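Local structure of probable mannosyltransferase KTR4 (5A07) at residues G257-L262 / I377-T382; F321-L326 / H372-I377; K73-E78 / T420-S425; I84-P87 / N91-R94. The protein belongs to the GT-A clan of glycosyltransferases, probably acts as a mannosyltransferase, and binds guanosine-5'-diphosphate and a manganese(II) ion. One frame throughout, in Å; residues are numbered along the deposited sequence. Where two conformers were deposited one is given.

Contact 1: residues G257-L262 / I377-T382. With MN (manganese (II) ion), chain G.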
loop_
_atom_site.group_PDB
_atom_site.type_symbol
_atom_site.label_atom_id
_atom_site.label_comp_id
_atom_site.label_asym_id
_atom_site.label_seq_id
_atom_site.Cartn_x
_atom_site.Cartn_y
_atom_site.Cartn_z
ATOM N N GLY B 257 -5.215 -5.199 2.079
ATOM C CA GLY B 257 -6.239 -4.350 1.519
ATOM C C GLY B 257 -5.687 -3.027 1.044
ATOM O O GLY B 257 -4.863 -2.383 1.753
ATOM N N PHE B 258 -6.136 -2.602 -0.149
ATOM C CA PHE B 258 -5.702 -1.375 -0.737
ATOM C C PHE B 258 -6.889 -0.649 -1.366
ATOM O O PHE B 258 -7.951 -1.232 -1.600
ATOM C CB PHE B 258 -4.589 -1.618 -1.774
ATOM C CG PHE B 258 -5.068 -2.204 -3.094
ATOM C CD1 PHE B 258 -5.257 -3.544 -3.239
ATOM C CD2 PHE B 258 -5.337 -1.395 -4.172
ATOM C CE1 PHE B 258 -5.707 -4.083 -4.445
ATOM C CE2 PHE B 258 -5.802 -1.918 -5.374
ATOM C CZ PHE B 258 -5.992 -3.262 -5.486
ATOM N N VAL B 259 -6.674 0.620 -1.633
ATOM C CA VAL B 259 -7.628 1.456 -2.371
ATOM C C VAL B 259 -7.157 2.037 -3.709
ATOM O O VAL B 259 -8.015 2.280 -4.628
ATOM C CB VAL B 259 -8.265 2.601 -1.533
ATOM C CG1 VAL B 259 -9.139 2.083 -0.423
ATOM C CG2 VAL B 259 -7.215 3.534 -0.961
ATOM N N LEU B 260 -5.858 2.319 -3.812
ATOM C CA LEU B 260 -5.305 3.002 -4.928
ATOM C C LEU B 260 -4.050 2.225 -5.414
ATOM O O LEU B 260 -3.335 1.648 -4.605
ATOM C CB LEU B 260 -4.930 4.477 -4.569
ATOM C CG LEU B 260 -6.179 5.354 -4.401
ATOM C CD1 LEU B 260 -5.923 6.643 -3.622
ATOM C CD2 LEU B 260 -6.797 5.646 -5.774
ATOM N N ASN B 261 -3.780 2.262 -6.710
ATOM C CA ASN B 261 -2.785 1.367 -7.349
ATOM C C ASN B 261 -2.135 2.193 -8.444
ATOM O O ASN B 261 -2.799 2.597 -9.376
ATOM C CB ASN B 261 -3.609 0.182 -7.902
ATOM C CG ASN B 261 -2.773 -0.980 -8.347
ATOM O OD1 ASN B 261 -1.829 -0.843 -9.161
ATOM N ND2 ASN B 261 -3.146 -2.161 -7.857
ATOM N N LEU B 262 -0.843 2.454 -8.329
ATOM C CA LEU B 262 -0.151 3.446 -9.100
ATOM C C LEU B 262 1.174 2.936 -9.710
ATOM O O LEU B 262 1.789 2.004 -9.234
ATOM C CB LEU B 262 0.261 4.663 -8.208
ATOM C CG LEU B 262 -0.795 5.412 -7.380
ATOM C CD1 LEU B 262 -0.148 6.572 -6.596
ATOM C CD2 LEU B 262 -1.882 5.918 -8.287
ATOM N N ILE B 377 -14.200 1.867 0.150
ATOM C CA ILE B 377 -13.541 2.827 1.057
ATOM C C ILE B 377 -13.188 4.058 0.235
ATOM O O ILE B 377 -12.158 4.125 -0.433
ATOM C CB ILE B 377 -12.369 2.238 1.854
ATOM C CG1 ILE B 377 -12.884 1.084 2.688
ATOM C CG2 ILE B 377 -11.783 3.385 2.687
ATOM C CD1 ILE B 377 -11.822 0.440 3.550
ATOM N N GLY B 378 -14.100 5.033 0.239
ATOM C CA GLY B 378 -13.868 6.282 -0.426
ATOM C C GLY B 378 -12.700 7.016 0.315
ATOM O O GLY B 378 -12.747 7.154 1.546
ATOM N N TYR B 379 -11.679 7.420 -0.396
ATOM C CA TYR B 379 -10.435 7.830 0.254
ATOM C C TYR B 379 -9.629 8.767 -0.596
ATOM O O TYR B 379 -9.555 8.623 -1.871
ATOM C CB TYR B 379 -9.524 6.615 0.461
ATOM C CG TYR B 379 -8.154 6.965 0.993
ATOM C CD1 TYR B 379 -7.968 7.077 2.350
ATOM C CD2 TYR B 379 -7.039 6.958 0.172
ATOM C CE1 TYR B 379 -6.686 7.306 2.883
ATOM C CE2 TYR B 379 -5.765 7.200 0.642
ATOM C CZ TYR B 379 -5.601 7.411 2.041
ATOM O OH TYR B 379 -4.356 7.581 2.589
ATOM N N HIS B 380 -9.019 9.766 0.034
ATOM C CA HIS B 380 -8.093 10.681 -0.693
ATOM C C HIS B 380 -6.852 10.950 0.073
ATOM O O HIS B 380 -6.922 11.212 1.277
ATOM C CB HIS B 380 -8.828 11.969 -1.004
ATOM C CG HIS B 380 -7.956 13.125 -1.365
ATOM N ND1 HIS B 380 -7.671 14.142 -0.480
ATOM C CD2 HIS B 380 -7.341 13.455 -2.518
ATOM C CE1 HIS B 380 -6.940 15.075 -1.091
ATOM N NE2 HIS B 380 -6.721 14.670 -2.330
ATOM N N HIS B 381 -5.726 10.940 -0.644
ATOM C CA HIS B 381 -4.464 11.470 -0.188
ATOM C C HIS B 381 -3.958 12.184 -1.408
ATOM O O HIS B 381 -3.900 11.618 -2.530
ATOM C CB HIS B 381 -3.512 10.333 0.191
ATOM C CG HIS B 381 -2.118 10.747 0.612
ATOM N ND1 HIS B 381 -1.231 11.396 -0.204
ATOM C CD2 HIS B 381 -1.472 10.587 1.793
ATOM C CE1 HIS B 381 -0.080 11.565 0.429
ATOM N NE2 HIS B 381 -0.217 11.086 1.642
ATOM N N THR B 382 -3.548 13.412 -1.252
ATOM C CA THR B 382 -3.136 14.169 -2.454
ATOM C C THR B 382 -2.110 13.406 -3.327
ATOM O O THR B 382 -1.213 12.837 -2.788
ATOM C CB THR B 382 -2.524 15.607 -2.097
ATOM O OG1 THR B 382 -2.192 16.237 -3.349
ATOM C CG2 THR B 382 -1.243 15.542 -1.283
HETATM MN MN MN G . 1.655 11.169 3.172
HETATM O O HOH W 1 1.978 13.348 2.297
HETATM O O HOH W 2 0.365 12.355 4.801
#
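The backbone oxygen of Ile377 is approached by two unlike groups: ND2 of Asn386 donates a hydrogen bond to it, and the methyl CG1 of Val259 packs against it, 3.6 Å from Ile377 O. The same methyl reaches CB of Ile377 at 4.0 Å, the two side chains meeting at about a right angle. With CG1 beside its own backbone N, Val259 places CG2 in the crowded position between N and the carbonyl carbon, and from there CG2 comes within 3.6 Å of Tyr379 CD2, oblique to the ring. Leu260 adds a second apolar neighbour: its CD1 lies near the plane of that ring, at the edge, 4.0 Å from Tyr379 CD2. Two branched residues in a row thus border one side of the phenol, whose far end is tied by a hydrogen bond between Tyr379 OH and Asn320 OD1.

Two residues on, His381 holds its CG anti to the backbone N (chi1 177°), and its ring end runs away from 257-262 toward the metal. Its ND1 donates to Thr382 O over 3.0 Å with an N-H...O angle of 156°, the acceptor lying close to the ring plane, which helps fix the ring's rotation. The other nitrogen, His381 NE2, binds manganese at 2.4 Å. Two waters and Glu232 OE1 are further ligands, and His381 also touches GDP. The contact therefore joins the broken strand 256-262 to the short strand 379-381 as an apolar seam beside the manganese and nucleotide site of a GT-A glycosyltransferase, which His381 enters.

Contact 2: residues F321-L326 / H372-I377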
loop_
_atom_site.group_PDB
_atom_site.type_symbol
_atom_site.label_atom_id
_atom_site.label_comp_id
_atom_site.label_asym_id
_atom_site.label_seq_id
_atom_site.Cartn_x
_atom_site.Cartn_y
_atom_site.Cartn_z
ATOM N N PHE B 321 -2.503 4.393 2.556
ATOM C CA PHE B 321 -3.576 3.560 3.137
ATOM C C PHE B 321 -3.194 2.112 2.923
ATOM O O PHE B 321 -2.809 1.746 1.827
ATOM C CB PHE B 321 -4.892 3.799 2.379
ATOM C CG PHE B 321 -5.992 2.773 2.698
ATOM C CD1 PHE B 321 -5.999 1.527 2.085
ATOM C CD2 PHE B 321 -6.930 3.027 3.621
ATOM C CE1 PHE B 321 -6.992 0.587 2.364
ATOM C CE2 PHE B 321 -7.895 2.114 3.929
ATOM C CZ PHE B 321 -7.937 0.887 3.316
ATOM N N GLU B 322 -3.215 1.290 3.956
ATOM C CA GLU B 322 -3.113 -0.156 3.721
ATOM C C GLU B 322 -3.732 -0.870 4.941
ATOM O O GLU B 322 -3.654 -0.355 6.078
ATOM C CB GLU B 322 -1.697 -0.597 3.396
ATOM C CG GLU B 322 -0.668 -0.237 4.448
ATOM C CD GLU B 322 0.761 -0.632 4.121
ATOM O OE1 GLU B 322 1.076 -1.439 3.189
ATOM O OE2 GLU B 322 1.619 -0.146 4.866
ATOM N N ILE B 323 -4.435 -1.989 4.703
ATOM C CA ILE B 323 -4.898 -2.888 5.782
ATOM C C ILE B 323 -3.971 -4.105 5.592
ATOM O O ILE B 323 -3.937 -4.684 4.505
ATOM C CB ILE B 323 -6.308 -3.349 5.567
ATOM C CG1 ILE B 323 -7.308 -2.220 5.312
ATOM C CG2 ILE B 323 -6.771 -4.127 6.761
ATOM C CD1 ILE B 323 -7.362 -1.228 6.358
ATOM N N VAL B 324 -3.250 -4.498 6.607
ATOM C CA VAL B 324 -2.248 -5.543 6.401
ATOM C C VAL B 324 -2.270 -6.577 7.530
ATOM O O VAL B 324 -2.400 -6.264 8.725
ATOM C CB VAL B 324 -0.842 -4.986 6.068
ATOM C CG1 VAL B 324 -0.388 -4.008 7.079
ATOM C CG2 VAL B 324 0.152 -6.137 5.901
ATOM N N ASP B 325 -2.205 -7.829 7.100
ATOM C CA ASP B 325 -2.084 -8.985 7.954
ATOM C C ASP B 325 -0.595 -9.126 8.249
ATOM O O ASP B 325 0.206 -9.516 7.404
ATOM C CB ASP B 325 -2.671 -10.222 7.255
ATOM C CG ASP B 325 -2.657 -11.515 8.119
ATOM O OD1 ASP B 325 -1.887 -11.549 9.121
ATOM O OD2 ASP B 325 -3.452 -12.456 7.804
ATOM N N LEU B 326 -0.211 -8.763 9.474
ATOM C CA LEU B 326 1.197 -8.776 9.822
ATOM C C LEU B 326 1.844 -10.174 9.803
ATOM O O LEU B 326 3.073 -10.242 9.698
ATOM C CB LEU B 326 1.457 -8.149 11.195
ATOM C CG LEU B 326 1.016 -6.690 11.390
ATOM C CD1 LEU B 326 1.425 -6.167 12.753
ATOM C CD2 LEU B 326 1.607 -5.824 10.323
ATOM N N HIS B 372 -7.091 -7.694 -1.448
ATOM C CA HIS B 372 -8.438 -7.190 -1.615
ATOM C C HIS B 372 -8.382 -5.711 -2.003
ATOM O O HIS B 372 -7.814 -4.897 -1.232
ATOM C CB HIS B 372 -9.238 -7.358 -0.348
ATOM C CG HIS B 372 -10.643 -6.878 -0.426
ATOM N ND1 HIS B 372 -11.630 -7.577 -1.092
ATOM C CD2 HIS B 372 -11.239 -5.767 0.057
ATOM C CE1 HIS B 372 -12.767 -6.908 -1.037
ATOM N NE2 HIS B 372 -12.567 -5.810 -0.325
ATOM N N TRP B 373 -9.143 -5.341 -3.033
ATOM C CA TRP B 373 -9.373 -3.941 -3.398
ATOM C C TRP B 373 -10.646 -3.413 -2.719
ATOM O O TRP B 373 -11.772 -3.826 -3.051
ATOM C CB TRP B 373 -9.485 -3.777 -4.922
ATOM C CG TRP B 373 -9.722 -2.384 -5.388
ATOM C CD1 TRP B 373 -9.273 -1.268 -4.806
ATOM C CD2 TRP B 373 -10.353 -1.979 -6.573
ATOM N NE1 TRP B 373 -9.656 -0.159 -5.497
ATOM C CE2 TRP B 373 -10.345 -0.573 -6.592
ATOM C CE3 TRP B 373 -10.970 -2.664 -7.630
ATOM C CZ2 TRP B 373 -10.875 0.158 -7.631
ATOM C CZ3 TRP B 373 -11.508 -1.949 -8.639
ATOM C CH2 TRP B 373 -11.449 -0.544 -8.649
ATOM N N PHE B 374 -10.459 -2.493 -1.757
ATOM C CA PHE B 374 -11.553 -1.968 -0.953
ATOM C C PHE B 374 -12.251 -0.872 -1.740
ATOM O O PHE B 374 -12.107 0.338 -1.461
ATOM C CB PHE B 374 -11.044 -1.423 0.402
ATOM C CG PHE B 374 -10.999 -2.460 1.472
ATOM C CD1 PHE B 374 -12.164 -2.962 2.004
ATOM C CD2 PHE B 374 -9.762 -2.968 1.929
ATOM C CE1 PHE B 374 -12.116 -3.968 2.983
ATOM C CE2 PHE B 374 -9.740 -3.943 2.894
ATOM C CZ PHE B 374 -10.911 -4.459 3.425
ATOM N N ARG B 375 -13.035 -1.290 -2.727
ATOM C CA ARG B 375 -13.713 -0.350 -3.612
ATOM C C ARG B 375 -14.599 0.609 -2.818
ATOM O O ARG B 375 -14.768 1.780 -3.212
ATOM C CB ARG B 375 -14.548 -1.103 -4.678
ATOM C CG ARG B 375 -13.674 -1.829 -5.703
ATOM C CD ARG B 375 -14.529 -2.740 -6.567
ATOM N NE ARG B 375 -15.392 -1.983 -7.506
ATOM C CZ ARG B 375 -16.287 -2.545 -8.312
ATOM N NH1 ARG B 375 -16.428 -3.895 -8.353
ATOM N NH2 ARG B 375 -17.043 -1.791 -9.080
ATOM N N ASP B 376 -15.167 0.120 -1.739
ATOM C CA ASP B 376 -16.141 0.860 -0.972
ATOM C C ASP B 376 -15.522 1.923 -0.068
ATOM O O ASP B 376 -16.295 2.760 0.474
ATOM C CB ASP B 376 -17.072 -0.074 -0.125
ATOM C CG ASP B 376 -16.290 -1.082 0.772
ATOM O OD1 ASP B 376 -15.079 -1.451 0.487
ATOM O OD2 ASP B 376 -16.876 -1.583 1.766
ATOM N N ILE B 377 -14.200 1.867 0.150
ATOM C CA ILE B 377 -13.541 2.827 1.057
ATOM C C ILE B 377 -13.188 4.058 0.235
ATOM O O ILE B 377 -12.158 4.125 -0.433
ATOM C CB ILE B 377 -12.369 2.238 1.854
ATOM C CG1 ILE B 377 -12.884 1.084 2.688
ATOM C CG2 ILE B 377 -11.783 3.385 2.687
ATOM C CD1 ILE B 377 -11.822 0.440 3.550
#
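Ile323 and Phe374 make one of the two closest approaches, CG1 of Ile323 lying 3.8 Å from Phe374 CE2 with the side chains at about a right angle. The other joins the tip of the Phe321 ring to an aliphatic end: Phe321 CG stands anti to its backbone N (chi1 168°), which carries CZ to within 3.9 Å of Ile377 CD1. Between these points the two phenylalanines only graze each other, Phe374 CD2 sitting near the plane of the Phe321 ring at its edge, 4.5 Å from Phe321 CZ.

His372 and Asp376 flank the Phe374 ring: CD2 of His372 lies 3.3 Å above the centre of one face, while Asp376 OD1 stands at the edge. Phe374 is the centre of an inverse gamma turn, whose bond from Arg375 N to Trp373 O is weak. A type I turn from Phe374 to Ile377 overlaps it, with Ile377 N donating to Phe374 O at 3.1 Å, and brings Ile377 round to the same cluster.

Further out, Met249 of helix 245-251 touches both Ile323 and Phe374, and Val259 touches Phe321 and Phe374. Strand 256-262 pairs antiparallel with 322-325 and parallel with 371-373, so the side chains meet across an intervening strand, consistent with the 9.3 Å between the CA atoms of Ile323 and His372. This is the hydrophobic core between a mixed sheet and a covering helix in a GT-A fold.

Contact 3: residues K73-E78 / T420-S425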
loop_
_atom_site.group_PDB
_atom_site.type_symbol
_atom_site.label_atom_id
_atom_site.label_comp_id
_atom_site.label_asym_id
_atom_site.label_seq_id
_atom_site.Cartn_x
_atom_site.Cartn_y
_atom_site.Cartn_z
ATOM N N LYS B 73 -8.572 3.739 -18.958
ATOM C CA LYS B 73 -9.491 4.683 -18.296
ATOM C C LYS B 73 -10.908 4.259 -18.419
ATOM O O LYS B 73 -11.681 4.451 -17.538
ATOM C CB LYS B 73 -9.400 6.066 -18.934
ATOM C CG LYS B 73 -8.143 6.805 -18.639
ATOM C CD LYS B 73 -8.347 8.311 -18.912
ATOM C CE LYS B 73 -7.551 8.815 -20.108
ATOM N NZ LYS B 73 -6.948 10.182 -19.928
ATOM N N GLN B 74 -11.277 3.698 -19.565
ATOM C CA GLN B 74 -12.630 3.243 -19.735
ATOM C C GLN B 74 -12.919 2.079 -18.819
ATOM O O GLN B 74 -14.027 1.997 -18.254
ATOM C CB GLN B 74 -12.917 2.830 -21.201
ATOM C CG GLN B 74 -14.298 2.231 -21.357
ATOM C CD GLN B 74 -14.682 2.012 -22.835
ATOM O OE1 GLN B 74 -15.664 1.349 -23.141
ATOM N NE2 GLN B 74 -13.909 2.551 -23.729
ATOM N N LEU B 75 -12.001 1.123 -18.717
ATOM C CA LEU B 75 -12.183 -0.022 -17.803
ATOM C C LEU B 75 -12.292 0.433 -16.326
ATOM O O LEU B 75 -13.169 0.032 -15.589
ATOM C CB LEU B 75 -11.060 -1.027 -17.952
ATOM C CG LEU B 75 -11.194 -2.222 -17.002
ATOM C CD1 LEU B 75 -12.460 -3.015 -17.339
ATOM C CD2 LEU B 75 -9.999 -3.139 -17.092
ATOM N N TYR B 76 -11.417 1.341 -15.943
ATOM C CA TYR B 76 -11.491 1.974 -14.607
ATOM C C TYR B 76 -12.826 2.611 -14.364
ATOM O O TYR B 76 -13.435 2.404 -13.347
ATOM C CB TYR B 76 -10.317 2.959 -14.451
ATOM C CG TYR B 76 -10.309 3.681 -13.142
ATOM C CD1 TYR B 76 -9.778 3.107 -12.005
ATOM C CD2 TYR B 76 -10.819 4.967 -13.037
ATOM C CE1 TYR B 76 -9.755 3.802 -10.771
ATOM C CE2 TYR B 76 -10.773 5.670 -11.842
ATOM C CZ TYR B 76 -10.247 5.084 -10.710
ATOM O OH TYR B 76 -10.354 5.758 -9.526
ATOM N N GLU B 77 -13.265 3.442 -15.287
ATOM C CA GLU B 77 -14.525 4.097 -15.181
ATOM C C GLU B 77 -15.716 3.153 -15.057
ATOM O O GLU B 77 -16.631 3.402 -14.277
ATOM C CB GLU B 77 -14.702 5.043 -16.371
ATOM C CG GLU B 77 -16.033 5.747 -16.382
ATOM C CD GLU B 77 -16.236 6.690 -17.613
ATOM O OE1 GLU B 77 -15.635 7.790 -17.661
ATOM O OE2 GLU B 77 -17.071 6.361 -18.489
ATOM N N GLU B 78 -15.686 2.066 -15.808
ATOM C CA GLU B 78 -16.746 1.082 -15.699
ATOM C C GLU B 78 -16.830 0.523 -14.330
ATOM O O GLU B 78 -17.917 0.161 -13.855
ATOM C CB GLU B 78 -16.520 -0.056 -16.707
ATOM C CG GLU B 78 -16.868 0.415 -18.124
ATOM C CD GLU B 78 -16.355 -0.496 -19.277
ATOM O OE1 GLU B 78 -15.564 -1.435 -19.064
ATOM O OE2 GLU B 78 -16.696 -0.186 -20.446
ATOM N N THR B 420 -4.822 -2.353 -14.890
ATOM C CA THR B 420 -3.985 -3.546 -14.983
ATOM C C THR B 420 -4.333 -4.589 -13.912
ATOM O O THR B 420 -4.481 -5.783 -14.204
ATOM C CB THR B 420 -2.485 -3.184 -14.948
ATOM O OG1 THR B 420 -2.200 -2.385 -16.085
ATOM C CG2 THR B 420 -1.586 -4.435 -14.922
ATOM N N TRP B 421 -4.550 -4.127 -12.695
ATOM C CA TRP B 421 -4.957 -4.994 -11.613
ATOM C C TRP B 421 -6.370 -5.619 -11.909
ATOM O O TRP B 421 -6.568 -6.836 -11.719
ATOM C CB TRP B 421 -5.023 -4.169 -10.263
ATOM C CG TRP B 421 -5.316 -5.043 -9.109
ATOM C CD1 TRP B 421 -6.545 -5.323 -8.560
ATOM C CD2 TRP B 421 -4.376 -5.856 -8.421
ATOM N NE1 TRP B 421 -6.415 -6.246 -7.597
ATOM C CE2 TRP B 421 -5.084 -6.597 -7.495
ATOM C CE3 TRP B 421 -2.981 -6.062 -8.559
ATOM C CZ2 TRP B 421 -4.480 -7.501 -6.653
ATOM C CZ3 TRP B 421 -2.342 -6.980 -7.696
ATOM C CH2 TRP B 421 -3.102 -7.704 -6.779
ATOM N N ILE B 422 -7.285 -4.808 -12.369
ATOM C CA ILE B 422 -8.639 -5.315 -12.734
ATOM C C ILE B 422 -8.526 -6.357 -13.843
ATOM O O ILE B 422 -9.108 -7.450 -13.744
ATOM C CB ILE B 422 -9.588 -4.202 -13.196
ATOM C CG1 ILE B 422 -9.920 -3.287 -12.014
ATOM C CG2 ILE B 422 -10.914 -4.783 -13.774
ATOM C CD1 ILE B 422 -10.572 -2.004 -12.399
ATOM N N ARG B 423 -7.782 -6.023 -14.859
ATOM C CA ARG B 423 -7.676 -6.905 -16.048
ATOM C C ARG B 423 -7.003 -8.239 -15.748
ATOM O O ARG B 423 -7.448 -9.286 -16.244
ATOM C CB ARG B 423 -6.935 -6.171 -17.135
ATOM C CG ARG B 423 -6.674 -6.982 -18.432
ATOM C CD ARG B 423 -5.928 -6.145 -19.451
ATOM N NE ARG B 423 -6.769 -5.039 -19.785
ATOM C CZ ARG B 423 -6.481 -3.720 -19.715
ATOM N NH1 ARG B 423 -5.279 -3.303 -19.384
ATOM N NH2 ARG B 423 -7.445 -2.846 -20.014
ATOM N N HIS B 424 -5.944 -8.222 -14.956
ATOM C CA HIS B 424 -5.048 -9.380 -14.810
ATOM C C HIS B 424 -5.020 -10.033 -13.444
ATOM O O HIS B 424 -4.578 -11.194 -13.307
ATOM C CB HIS B 424 -3.609 -9.000 -15.130
ATOM C CG HIS B 424 -3.421 -8.608 -16.548
ATOM N ND1 HIS B 424 -3.436 -9.529 -17.576
ATOM C CD2 HIS B 424 -3.205 -7.410 -17.110
ATOM C CE1 HIS B 424 -3.259 -8.899 -18.714
ATOM N NE2 HIS B 424 -3.124 -7.608 -18.464
ATOM N N SER B 425 -5.434 -9.330 -12.404
ATOM C CA SER B 425 -5.248 -9.860 -11.092
ATOM C C SER B 425 -6.522 -10.252 -10.449
ATOM O O SER B 425 -6.482 -10.951 -9.460
ATOM C CB SER B 425 -4.554 -8.901 -10.139
ATOM O OG SER B 425 -3.299 -8.556 -10.612
#
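Leu75 of helix 65-80 meets Ile422 and Arg423 of helix 418-425 in a narrow helix-to-helix packing that joins an early helix of this GT-A protein to one near its C-terminus. Along the second helix, Thr420 comes first and turns away, its OG1 bonded to Asp298 OD2. Trp421 also faces elsewhere, one face of its indole taken by CB of Ser425, 3.4 Å above the ring plane.

Ile422 carries the apolar part. Its CG2 branch, anti to the backbone N, points at the neighbouring helix, and the side chains of Ile422 and Leu75 slide past each other in opposite directions. At its other end, the Ile422 side chain touches Trp373 of strand 371-373, so this residue joins helix 65-80 to the sheet.

Arg423 follows at the margin. Its chain runs extended through CG and CD and then bends at chi3 (-62°), which brings NH2 of the guanidinium to Leu75, while NH1 bonds to Asn72 OD1 and so anchors the group. Leu75 meets both residues chiefly with one methyl: its CD2 lies 3.8 Å from Ile422 CG2 and 3.9 Å from Arg423 NH2, oblique to the guanidinium plane.

Contact 4: residues I84-P87 / N91-R94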
loop_
_atom_site.group_PDB
_atom_site.type_symbol
_atom_site.label_atom_id
_atom_site.label_comp_id
_atom_site.label_asym_id
_atom_site.label_seq_id
_atom_site.Cartn_x
_atom_site.Cartn_y
_atom_site.Cartn_z
ATOM N N ILE B 84 -22.146 0.380 -6.043
ATOM C CA ILE B 84 -21.806 -0.620 -5.049
ATOM C C ILE B 84 -22.213 -0.149 -3.665
ATOM O O ILE B 84 -22.571 1.006 -3.468
ATOM C CB ILE B 84 -20.283 -0.914 -5.054
ATOM C CG1 ILE B 84 -19.497 0.321 -4.583
ATOM C CG2 ILE B 84 -19.823 -1.307 -6.427
ATOM C CD1 ILE B 84 -18.004 0.052 -4.398
ATOM N N SER B 85 -22.163 -1.071 -2.731
ATOM C CA SER B 85 -22.380 -0.741 -1.330
ATOM C C SER B 85 -21.378 -1.391 -0.377
ATOM O O SER B 85 -20.565 -0.671 0.208
ATOM C CB SER B 85 -23.796 -1.055 -0.886
ATOM O OG SER B 85 -23.976 -2.347 -1.183
ATOM N N GLU B 86 -21.436 -2.705 -0.228
ATOM C CA GLU B 86 -20.599 -3.439 0.675
ATOM C C GLU B 86 -20.178 -4.742 0.055
ATOM O O GLU B 86 -20.797 -5.168 -0.874
ATOM C CB GLU B 86 -21.378 -3.892 1.913
ATOM C CG GLU B 86 -22.220 -2.913 2.569
ATOM C CD GLU B 86 -22.703 -3.479 3.868
ATOM O OE1 GLU B 86 -23.518 -4.420 3.861
ATOM O OE2 GLU B 86 -22.258 -2.994 4.890
ATOM N N PRO B 87 -19.170 -5.432 0.631
ATOM C CA PRO B 87 -18.750 -6.699 0.033
ATOM C C PRO B 87 -19.915 -7.657 0.037
ATOM O O PRO B 87 -20.673 -7.705 1.022
ATOM C CB PRO B 87 -17.658 -7.160 0.950
ATOM C CG PRO B 87 -17.092 -5.905 1.507
ATOM C CD PRO B 87 -18.260 -5.031 1.698
ATOM N N ASN B 91 -20.858 -13.096 5.633
ATOM C CA ASN B 91 -20.292 -13.236 6.943
ATOM C C ASN B 91 -19.924 -11.879 7.601
ATOM O O ASN B 91 -19.057 -11.848 8.438
ATOM C CB ASN B 91 -19.090 -14.185 6.815
ATOM C CG ASN B 91 -18.026 -13.722 5.789
ATOM O OD1 ASN B 91 -17.749 -12.543 5.591
ATOM N ND2 ASN B 91 -17.337 -14.691 5.227
ATOM N N LEU B 92 -20.477 -10.756 7.127
ATOM C CA LEU B 92 -20.049 -9.427 7.628
ATOM C C LEU B 92 -20.370 -9.249 9.103
ATOM O O LEU B 92 -21.464 -9.617 9.539
ATOM C CB LEU B 92 -20.718 -8.316 6.818
ATOM C CG LEU B 92 -20.276 -8.231 5.339
ATOM C CD1 LEU B 92 -20.921 -7.052 4.684
ATOM C CD2 LEU B 92 -18.758 -8.157 5.207
ATOM N N VAL B 93 -19.464 -8.634 9.860
ATOM C CA VAL B 93 -19.653 -8.455 11.294
ATOM C C VAL B 93 -20.086 -7.016 11.515
ATOM O O VAL B 93 -19.381 -6.054 11.161
ATOM C CB VAL B 93 -18.364 -8.740 12.044
ATOM C CG1 VAL B 93 -18.446 -8.342 13.515
ATOM C CG2 VAL B 93 -17.954 -10.210 11.856
ATOM N N ARG B 94 -21.273 -6.848 12.053
ATOM C CA ARG B 94 -21.872 -5.521 12.255
ATOM C C ARG B 94 -21.515 -4.957 13.639
ATOM O O ARG B 94 -21.130 -5.686 14.542
ATOM C CB ARG B 94 -23.418 -5.602 12.161
ATOM C CG ARG B 94 -23.961 -6.188 10.878
ATOM C CD ARG B 94 -23.457 -5.404 9.692
ATOM N NE ARG B 94 -23.969 -5.902 8.420
ATOM C CZ ARG B 94 -23.722 -5.321 7.252
ATOM N NH1 ARG B 94 -22.925 -4.255 7.199
ATOM N NH2 ARG B 94 -24.247 -5.808 6.143
#
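Glu86 sets its CG anti to the carbonyl carbon and runs extended to the carboxylate, while Arg94 bends at chi2 (-57°), which turns its long chain back toward 84-87. The two side chains then arrive from opposite directions and join end-on in a salt bridge. NH2 of Arg94 donates to Glu86 OE1 at 2.8 Å with an N-H...O angle of 170°, and NH1 of Arg94 donates to Glu86 OE2 at 2.7 Å with an angle of 174°. Both bonds are thus nearly straight, both use the syn lone pair of the oxygen, and both oxygens lie almost exactly in the guanidinium plane. The carboxylate and guanidinium are nearly coplanar, so the paired hydrogen bonds hold the two groups flat against rotation. Arg94 NH1 has a second acceptor, the backbone oxygen of Asn242, which ties the pair to the segment just ahead of helix 245-251.

Leu92 packs against the same assembly from within its own segment: its CB stands 4.2 Å above the centre of the Arg94 guanidinium plane, covering one face. Its CD1 then reaches across, 3.7 Å from Pro87 O and 3.8 Å from Glu86 OE1, so that a methyl lies beside one carboxylate oxygen. The ring of Pro87 is only brushed, its CD 4.5 Å from Leu92 CD1. Phe248 of helix 245-251 touches both Pro87 and Leu92 and gives this apolar patch a floor. With three residues between the segments, the bidentate bridge closes a short bend in the loop between helix 65-80 and strand 105-110, the first strand in the chain of the GT-A mixed sheet.

Contacts 1 and 2 form one continuous core: their centres lie 9 Å apart, they share Ile377, and Gly257 N reaches Ile323 O at 2.8 Å in a probable backbone hydrogen bond. Contact 1 carries a metal ligand, His381; in contact 2 the side chain of Phe321 stays about 10 Å from both manganese and GDP. Contact 3 flanks both: Phe258 CZ lies 3.7 Å from Trp421 NE1 and Trp373 CZ3 3.9 Å from Ile422 CD1, its centre about 15 Å from that of contact 1 and 18 Å from that of contact 2. Contact 4 meets contact 2 through the Arg375-Asp376 turn, Asp376 CB lying 3.6 Å from Ser85 O, but does not touch contacts 1 or 3.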